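Local coordinates for aspartate aminotransferase (Rhodobacter sphaeroides, PDB 3NRA), which probably transfers the amino group of L-aspartate to 2-oxoglutarate, giving oxaloacetate and L-glutamate, with pyridoxal 5'-phosphate as cofactor, at residues G79-G82 / I83-L86; F298-A301 / P302-E306; A314-D317 / E318-V322. One frame throughout, in Å; residues are numbered along the deposited sequence. Where two conformers were deposited one is given.

Contact 1: residues G79-G82 / I83-L86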
loop_
_atom_site.group_PDB
_atom_site.type_symbol
_atom_site.label_atom_id
_atom_site.label_comp_id
_atom_site.label_asym_id
_atom_site.label_seq_id
_atom_site.Cartn_x
_atom_site.Cartn_y
_atom_site.Cartn_z
ATOM N N GLY B 79 8.336 -4.352 9.023
ATOM C CA GLY B 79 8.366 -3.097 9.767
ATOM C C GLY B 79 9.617 -3.005 10.598
ATOM O O GLY B 79 10.207 -4.019 10.944
ATOM N N ASP B 80 10.000 -1.781 10.933
ATOM C CA ASP B 80 11.160 -1.506 11.785
ATOM C C ASP B 80 11.167 -2.394 13.066
ATOM O O ASP B 80 10.183 -2.454 13.806
ATOM C CB ASP B 80 11.208 -0.010 12.141
ATOM C CG ASP B 80 12.402 0.345 13.052
ATOM O OD1 ASP B 80 12.363 0.029 14.274
ATOM O OD2 ASP B 80 13.370 0.920 12.552
ATOM N N LEU B 81 12.267 -3.107 13.275
ATOM C CA LEU B 81 12.391 -4.047 14.395
ATOM C C LEU B 81 12.281 -3.353 15.757
ATOM O O LEU B 81 11.528 -3.777 16.606
ATOM C CB LEU B 81 13.726 -4.788 14.312
ATOM C CG LEU B 81 13.972 -5.929 15.327
ATOM C CD1 LEU B 81 12.928 -7.052 15.182
ATOM C CD2 LEU B 81 15.419 -6.484 15.151
ATOM N N GLY B 82 13.032 -2.280 15.946
ATOM C CA GLY B 82 12.964 -1.509 17.200
ATOM C C GLY B 82 11.540 -1.051 17.555
ATOM O O GLY B 82 11.139 -1.110 18.713
ATOM N N ILE B 83 10.759 -0.664 16.546
ATOM C CA ILE B 83 9.406 -0.167 16.765
ATOM C C ILE B 83 8.464 -1.345 17.058
ATOM O O ILE B 83 7.624 -1.281 17.959
ATOM C CB ILE B 83 8.927 0.714 15.564
ATOM C CG1 ILE B 83 9.817 1.965 15.466
ATOM C CG2 ILE B 83 7.463 1.154 15.744
ATOM C CD1 ILE B 83 9.639 2.748 14.216
ATOM N N ARG B 84 8.651 -2.448 16.359
ATOM C CA ARG B 84 7.894 -3.652 16.703
ATOM C C ARG B 84 8.134 -4.121 18.153
ATOM O O ARG B 84 7.178 -4.418 18.876
ATOM C CB ARG B 84 8.189 -4.765 15.729
ATOM C CG ARG B 84 7.406 -4.635 14.469
ATOM C CD ARG B 84 7.572 -5.831 13.618
ATOM N NE ARG B 84 8.867 -5.826 12.950
ATOM C CZ ARG B 84 9.741 -6.847 12.886
ATOM N NH1 ARG B 84 9.509 -8.036 13.471
ATOM N NH2 ARG B 84 10.866 -6.676 12.196
ATOM N N ASP B 85 9.398 -4.121 18.582
ATOM C CA ASP B 85 9.746 -4.437 19.959
ATOM C C ASP B 85 9.138 -3.468 20.995
ATOM O O ASP B 85 8.788 -3.887 22.084
ATOM C CB ASP B 85 11.276 -4.489 20.131
ATOM C CG ASP B 85 11.911 -5.716 19.471
ATOM O OD1 ASP B 85 11.184 -6.709 19.177
ATOM O OD2 ASP B 85 13.149 -5.690 19.265
ATOM N N LEU B 86 9.056 -2.185 20.660
ATOM C CA LEU B 86 8.368 -1.203 21.521
ATOM C C LEU B 86 6.859 -1.483 21.550
ATOM O O LEU B 86 6.230 -1.376 22.588
ATOM C CB LEU B 86 8.580 0.234 21.038
ATOM C CG LEU B 86 9.646 1.122 21.666
ATOM C CD1 LEU B 86 9.650 2.471 20.910
ATOM C CD2 LEU B 86 9.440 1.353 23.208
#
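Gly79 O is clasped by the side chain of Arg84 just ahead of the first turn of helix 81-95. NE and NH2 of Arg84 both donate to this one carbonyl oxygen, each at 3.0 Å, and the oxygen lies in the guanidinium plane. NH2 comes in almost along the line of the carbonyl, whereas NE meets it from above the carbonyl plane. A bend at chi3 (-76°) folds the arginine back so that this side of its head faces the chain. Glycine suits position 79, since a side chain at its backbone angles would be jammed against the preceding carbonyl.

Asp80 is the N-cap. Its CG stands anti to the backbone N (chi1 179°), and OD1 accepts from Ile83 N at 2.9 Å through its anti lone pair. The carboxylate thus satisfies an amide that has no earlier turn to bond to, while Asp80 O takes Arg84 N at 3.0 Å. Ile83 crosses the aspartate at about a right angle, its CD1 3.8 Å from Asp80 CB.

Leu81 sends CD1 over one face of the guanidinium, 3.6 Å from Arg84 NH2, so the arginine has apolar cover on a face while its edge is bonded. Leu81 O accepts from Asp85 N at 2.9 Å. Gly82 closes the segment, its O accepting from Leu86 N.

Outside the turn, Arg84 NH1 donates to Ala101 O and NH2 pairs with Glu76, while Asp85 pairs with Arg102. The buried arginine head is therefore fixed in position and rotation by two backbone carbonyls and one carboxylate. The helix N-terminus would probably stabilise the Asp80 carboxylate as an anion, whereas that of Asp85 is balanced by Arg102.

Contact 2: residues F298-A301 / P302-E306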
loop_
_atom_site.group_PDB
_atom_site.type_symbol
_atom_site.label_atom_id
_atom_site.label_comp_id
_atom_site.label_asym_id
_atom_site.label_seq_id
_atom_site.Cartn_x
_atom_site.Cartn_y
_atom_site.Cartn_z
ATOM N N PHE B 298 0.299 4.656 22.075
ATOM C CA PHE B 298 0.022 4.122 23.434
ATOM C C PHE B 298 0.955 4.682 24.511
ATOM O O PHE B 298 0.980 4.178 25.627
ATOM C CB PHE B 298 0.030 2.576 23.453
ATOM C CG PHE B 298 -1.193 1.964 22.881
ATOM C CD1 PHE B 298 -2.364 1.907 23.626
ATOM C CD2 PHE B 298 -1.196 1.447 21.602
ATOM C CE1 PHE B 298 -3.504 1.349 23.107
ATOM C CE2 PHE B 298 -2.330 0.879 21.082
ATOM C CZ PHE B 298 -3.490 0.832 21.829
ATOM N N ASP B 299 1.688 5.746 24.198
ATOM C CA ASP B 299 2.529 6.390 25.181
ATOM C C ASP B 299 2.305 7.904 25.133
ATOM O O ASP B 299 3.230 8.693 25.356
ATOM C CB ASP B 299 3.998 6.038 24.919
ATOM C CG ASP B 299 4.936 6.509 26.038
ATOM O OD1 ASP B 299 4.564 6.419 27.216
ATOM O OD2 ASP B 299 6.033 7.002 25.714
ATOM N N GLU B 300 1.057 8.296 24.917
ATOM C CA GLU B 300 0.699 9.695 24.824
ATOM C C GLU B 300 0.674 10.279 26.239
ATOM O O GLU B 300 0.631 9.532 27.231
ATOM C CB GLU B 300 -0.675 9.864 24.143
ATOM C CG GLU B 300 -0.751 9.289 22.699
ATOM C CD GLU B 300 -0.996 7.764 22.643
ATOM O OE1 GLU B 300 -1.127 7.122 23.711
ATOM O OE2 GLU B 300 -1.086 7.202 21.525
ATOM N N ALA B 301 0.685 11.596 26.343
ATOM C CA ALA B 301 0.586 12.258 27.666
ATOM C C ALA B 301 -0.619 11.693 28.472
ATOM O O ALA B 301 -1.681 11.438 27.897
ATOM C CB ALA B 301 0.457 13.787 27.494
ATOM N N PRO B 302 -0.434 11.455 29.796
ATOM C CA PRO B 302 -1.572 11.056 30.649
ATOM C C PRO B 302 -2.778 12.027 30.531
ATOM O O PRO B 302 -2.587 13.249 30.504
ATOM C CB PRO B 302 -0.985 11.112 32.074
ATOM C CG PRO B 302 0.478 10.950 31.901
ATOM C CD PRO B 302 0.822 11.571 30.573
ATOM N N GLY B 303 -3.984 11.470 30.381
ATOM C CA GLY B 303 -5.222 12.279 30.266
ATOM C C GLY B 303 -5.596 12.769 28.853
ATOM O O GLY B 303 -6.703 13.244 28.647
ATOM N N TRP B 304 -4.686 12.645 27.887
ATOM C CA TRP B 304 -4.942 13.132 26.510
ATOM C C TRP B 304 -6.032 12.281 25.812
ATOM O O TRP B 304 -6.980 12.811 25.232
ATOM C CB TRP B 304 -3.651 13.113 25.685
ATOM C CG TRP B 304 -3.838 13.552 24.255
ATOM C CD1 TRP B 304 -3.916 14.834 23.794
ATOM C CD2 TRP B 304 -3.975 12.702 23.097
ATOM N NE1 TRP B 304 -4.105 14.831 22.433
ATOM C CE2 TRP B 304 -4.120 13.539 21.983
ATOM C CE3 TRP B 304 -3.975 11.322 22.906
ATOM C CZ2 TRP B 304 -4.279 13.041 20.682
ATOM C CZ3 TRP B 304 -4.113 10.818 21.591
ATOM C CH2 TRP B 304 -4.260 11.679 20.510
HETATM N N MSE B 305 -5.862 10.972 25.887
HETATM C CA MSE B 305 -6.805 10.036 25.325
HETATM C C MSE B 305 -8.146 10.146 26.057
HETATM O O MSE B 305 -9.215 10.094 25.439
HETATM C CB MSE B 305 -6.245 8.610 25.452
HETATM C CG MSE B 305 -7.116 7.503 24.825
HETATM SE SE MSE B 305 -7.645 7.893 22.984
HETATM C CE MSE B 305 -5.975 8.223 22.390
ATOM N N GLU B 306 -8.071 10.358 27.373
ATOM C CA GLU B 306 -9.248 10.437 28.207
ATOM C C GLU B 306 -10.061 11.679 27.879
ATOM O O GLU B 306 -11.284 11.611 27.808
ATOM C CB GLU B 306 -8.851 10.431 29.691
ATOM C CG GLU B 306 -9.946 10.003 30.630
ATOM C CD GLU B 306 -9.661 10.425 32.090
ATOM O OE1 GLU B 306 -8.464 10.602 32.446
ATOM O OE2 GLU B 306 -10.628 10.605 32.857
HETATM O O HOH W 1 -3.296 9.787 27.034
#
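Glu300 and Trp304 meet across a type II beta-turn, residues 301-304, that leads into helix 304-324, with Gly303 as the N-cap residue. Their contact is apolar despite the acid. The methylenes of Glu300, CB and CG, lie obliquely against the six-membered part of the indole, each 3.8 Å from Trp304 CE3. A chi1 of 178° swings the indole away from its own amide, back towards the loop. A bend at chi2 of Glu300 swings its carboxylate away from the indole, though the two planes stay within 13° of parallel. Thr55 packs on both residues, and Pro56 on the tryptophan.

The carboxylate has polar work of its own. OE2 accepts from Phe298 N at 3.0 Å, the donor arriving from above the carboxylate plane, while OE1 forms a salt bridge with Arg223. That arginine also makes a cation-pi contact with Phe298, so acid and ring share one cationic partner.

One backbone bond closes the turn: Trp304 N donates to Ala301 O at 3.2 Å, bridging over Pro302 and Gly303. Proline suits the second position because it has no amide hydrogen to satisfy and its ring holds phi near -53°; Gly303 fits the third, where phi is positive (86°).

Beyond the cap, the selenomethionine Met305 rests on Thr254, next in sequence to Lys253, which carries the pyridoxal phosphate as its Schiff base. A water between Ala301 O and Met305 N stands doubtfully close to the carbonyl, but it accepts soundly from Met305 N at 3.1 Å.

Contact 3: residues A314-D317 / E318-V322; sequences AIRD and ELLHV
Asp317 OD1 is held by two nitrogens of the preceding Arg316: NE at 2.9 Å and NH2 at 2.8 Å, a side-on salt bridge that puts both donors on one oxygen. NH2 is met by the syn lone pair of OD1, while NE comes in on the same syn side but 31° out of the carboxylate plane. The oxygen lies close to the guanidinium plane, so the grip is edge-on. Arg316 sets out pointing away from its own amide (chi1 -176°) and then bends at chi3, which brings its head round beside the aspartate. The third nitrogen, NH1, donates to Pro334 O; this bond and the salt bridge hold the guanidinium against rotation.

Behind this pair the backbone runs as regular alpha-helix. Ile315 O accepts from Leu319 N at 2.9 Å, and Arg316 O from Leu320 N, also at 2.9 Å; Ala314 and Asp317 give their carbonyls to Glu318 and His321 in the same way.

One turn apart, Ile315 and Leu319 lie side by side and point the same way, with Ile315 CG2 4.2 Å from Leu319 CG. Branched aliphatic residues suit this buried stripe. Leu320 crosses Arg316 at a slant, CD1 against the arginine CG at 4.0 Å; the long aliphatic stem of the arginine gives the leucine an apolar neighbour while its charged end goes to Asp317.

Helix 388-404 packs along the helix here, taking Ile315 at His388 and Leu319 at Ala395; in the conformer given, Glu318 touches Val392 and its OE1 is hydrogen-bonded to His388 NE2. Strand 339-340 offers Leu340 to both Leu319 and Leu320, so the helix is packed against a helix and against a strand that is outermost, within this chain, in the smaller sheet.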
loop_
_atom_site.group_PDB
_atom_site.type_symbol
_atom_site.label_atom_id
_atom_site.label_comp_id
_atom_site.label_asym_id
_atom_site.label_seq_id
_atom_site.Cartn_x
_atom_site.Cartn_y
_atom_site.Cartn_z
ATOM N N ALA B 314 -19.302 13.867 24.167
ATOM C CA ALA B 314 -20.192 15.039 24.187
ATOM C C ALA B 314 -20.836 15.257 22.818
ATOM O O ALA B 314 -22.042 15.526 22.725
ATOM C CB ALA B 314 -19.438 16.292 24.652
ATOM N N ILE B 315 -20.054 15.073 21.754
ATOM C CA ILE B 315 -20.571 15.177 20.389
ATOM C C ILE B 315 -21.555 14.036 20.097
ATOM O O ILE B 315 -22.678 14.278 19.625
ATOM C CB ILE B 315 -19.450 15.124 19.339
ATOM C CG1 ILE B 315 -18.526 16.345 19.464
ATOM C CG2 ILE B 315 -20.050 15.076 17.940
ATOM C CD1 ILE B 315 -17.288 16.225 18.637
ATOM N N ARG B 316 -21.127 12.805 20.389
ATOM C CA ARG B 316 -22.007 11.638 20.301
ATOM C C ARG B 316 -23.380 11.913 20.909
ATOM O O ARG B 316 -24.412 11.701 20.249
ATOM C CB ARG B 316 -21.378 10.444 21.011
ATOM C CG ARG B 316 -22.177 9.138 20.894
ATOM C CD ARG B 316 -21.753 8.125 21.963
ATOM N NE ARG B 316 -22.211 8.507 23.297
ATOM C CZ ARG B 316 -22.109 7.734 24.388
ATOM N NH1 ARG B 316 -21.587 6.504 24.325
ATOM N NH2 ARG B 316 -22.563 8.184 25.555
ATOM N N ASP B 317 -23.401 12.407 22.142
ATOM C CA ASP B 317 -24.661 12.556 22.892
ATOM C C ASP B 317 -25.573 13.646 22.335
ATOM O O ASP B 317 -26.798 13.489 22.327
ATOM C CB ASP B 317 -24.380 12.850 24.377
ATOM C CG ASP B 317 -23.786 11.651 25.124
ATOM O OD1 ASP B 317 -23.768 10.536 24.570
ATOM O OD2 ASP B 317 -23.331 11.847 26.271
ATOM N N GLU B 318 -25.002 14.778 21.940
ATOM C CA GLU B 318 -25.817 15.853 21.373
ATOM C C GLU B 318 -26.305 15.485 19.978
ATOM O O GLU B 318 -27.415 15.771 19.642
ATOM C CB GLU B 318 -25.094 17.207 21.357
ATOM C CG GLU B 318 -26.092 18.401 21.159
ATOM C CD GLU B 318 -25.434 19.788 21.256
ATOM O OE1 GLU B 318 -24.183 19.875 21.226
ATOM O OE2 GLU B 318 -26.176 20.786 21.360
ATOM N N LEU B 319 -25.476 14.817 19.180
ATOM C CA LEU B 319 -25.954 14.340 17.870
ATOM C C LEU B 319 -27.077 13.348 18.024
ATOM O O LEU B 319 -28.039 13.396 17.271
ATOM C CB LEU B 319 -24.842 13.719 17.035
ATOM C CG LEU B 319 -23.856 14.666 16.319
ATOM C CD1 LEU B 319 -23.223 13.947 15.148
ATOM C CD2 LEU B 319 -24.497 15.943 15.830
ATOM N N LEU B 320 -26.974 12.464 19.002
ATOM C CA LEU B 320 -28.022 11.487 19.241
ATOM C C LEU B 320 -29.312 12.164 19.651
ATOM O O LEU B 320 -30.360 11.833 19.141
ATOM C CB LEU B 320 -27.597 10.465 20.292
ATOM C CG LEU B 320 -26.683 9.330 19.800
ATOM C CD1 LEU B 320 -26.177 8.519 20.993
ATOM C CD2 LEU B 320 -27.429 8.428 18.788
ATOM N N HIS B 321 -29.214 13.163 20.524
ATOM C CA HIS B 321 -30.379 13.940 20.922
ATOM C C HIS B 321 -31.130 14.558 19.708
ATOM O O HIS B 321 -32.358 14.460 19.617
ATOM C CB HIS B 321 -29.985 15.055 21.867
ATOM C CG HIS B 321 -31.148 15.791 22.421
ATOM N ND1 HIS B 321 -31.981 15.252 23.384
ATOM C CD2 HIS B 321 -31.654 17.015 22.122
ATOM C CE1 HIS B 321 -32.935 16.125 23.667
ATOM N NE2 HIS B 321 -32.763 17.198 22.909
ATOM N N VAL B 322 -30.372 15.198 18.818
ATOM C CA VAL B 322 -30.922 15.843 17.623
ATOM C C VAL B 322 -31.558 14.822 16.672
ATOM O O VAL B 322 -32.689 15.008 16.251
ATOM C CB VAL B 322 -29.830 16.651 16.866
ATOM C CG1 VAL B 322 -30.350 17.111 15.482
ATOM C CG2 VAL B 322 -29.371 17.865 17.705
#

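In the fold
The three contacts follow one another along the chain. Contact 1 opens helix 81-95, contact 2 opens helix 304-324, and contact 3 lies further along that second helix. Centres of contacts 1 and 2 are about 21 Å apart, those of contacts 2 and 3 about 24 Å, and those of contacts 1 and 3 about 39 Å; no two touch. Contacts 1 and 2 are joined indirectly, since Phe298 and Asp299 pack on helix 81-95. As in other class I aminotransferases, the long helix 304-324 probably links the large domain, with its seven-stranded sheet, to the small domain. Its start lies near the cofactor-bearing Lys253, whereas contact 3 packs against the smaller sheet and helix 388-404.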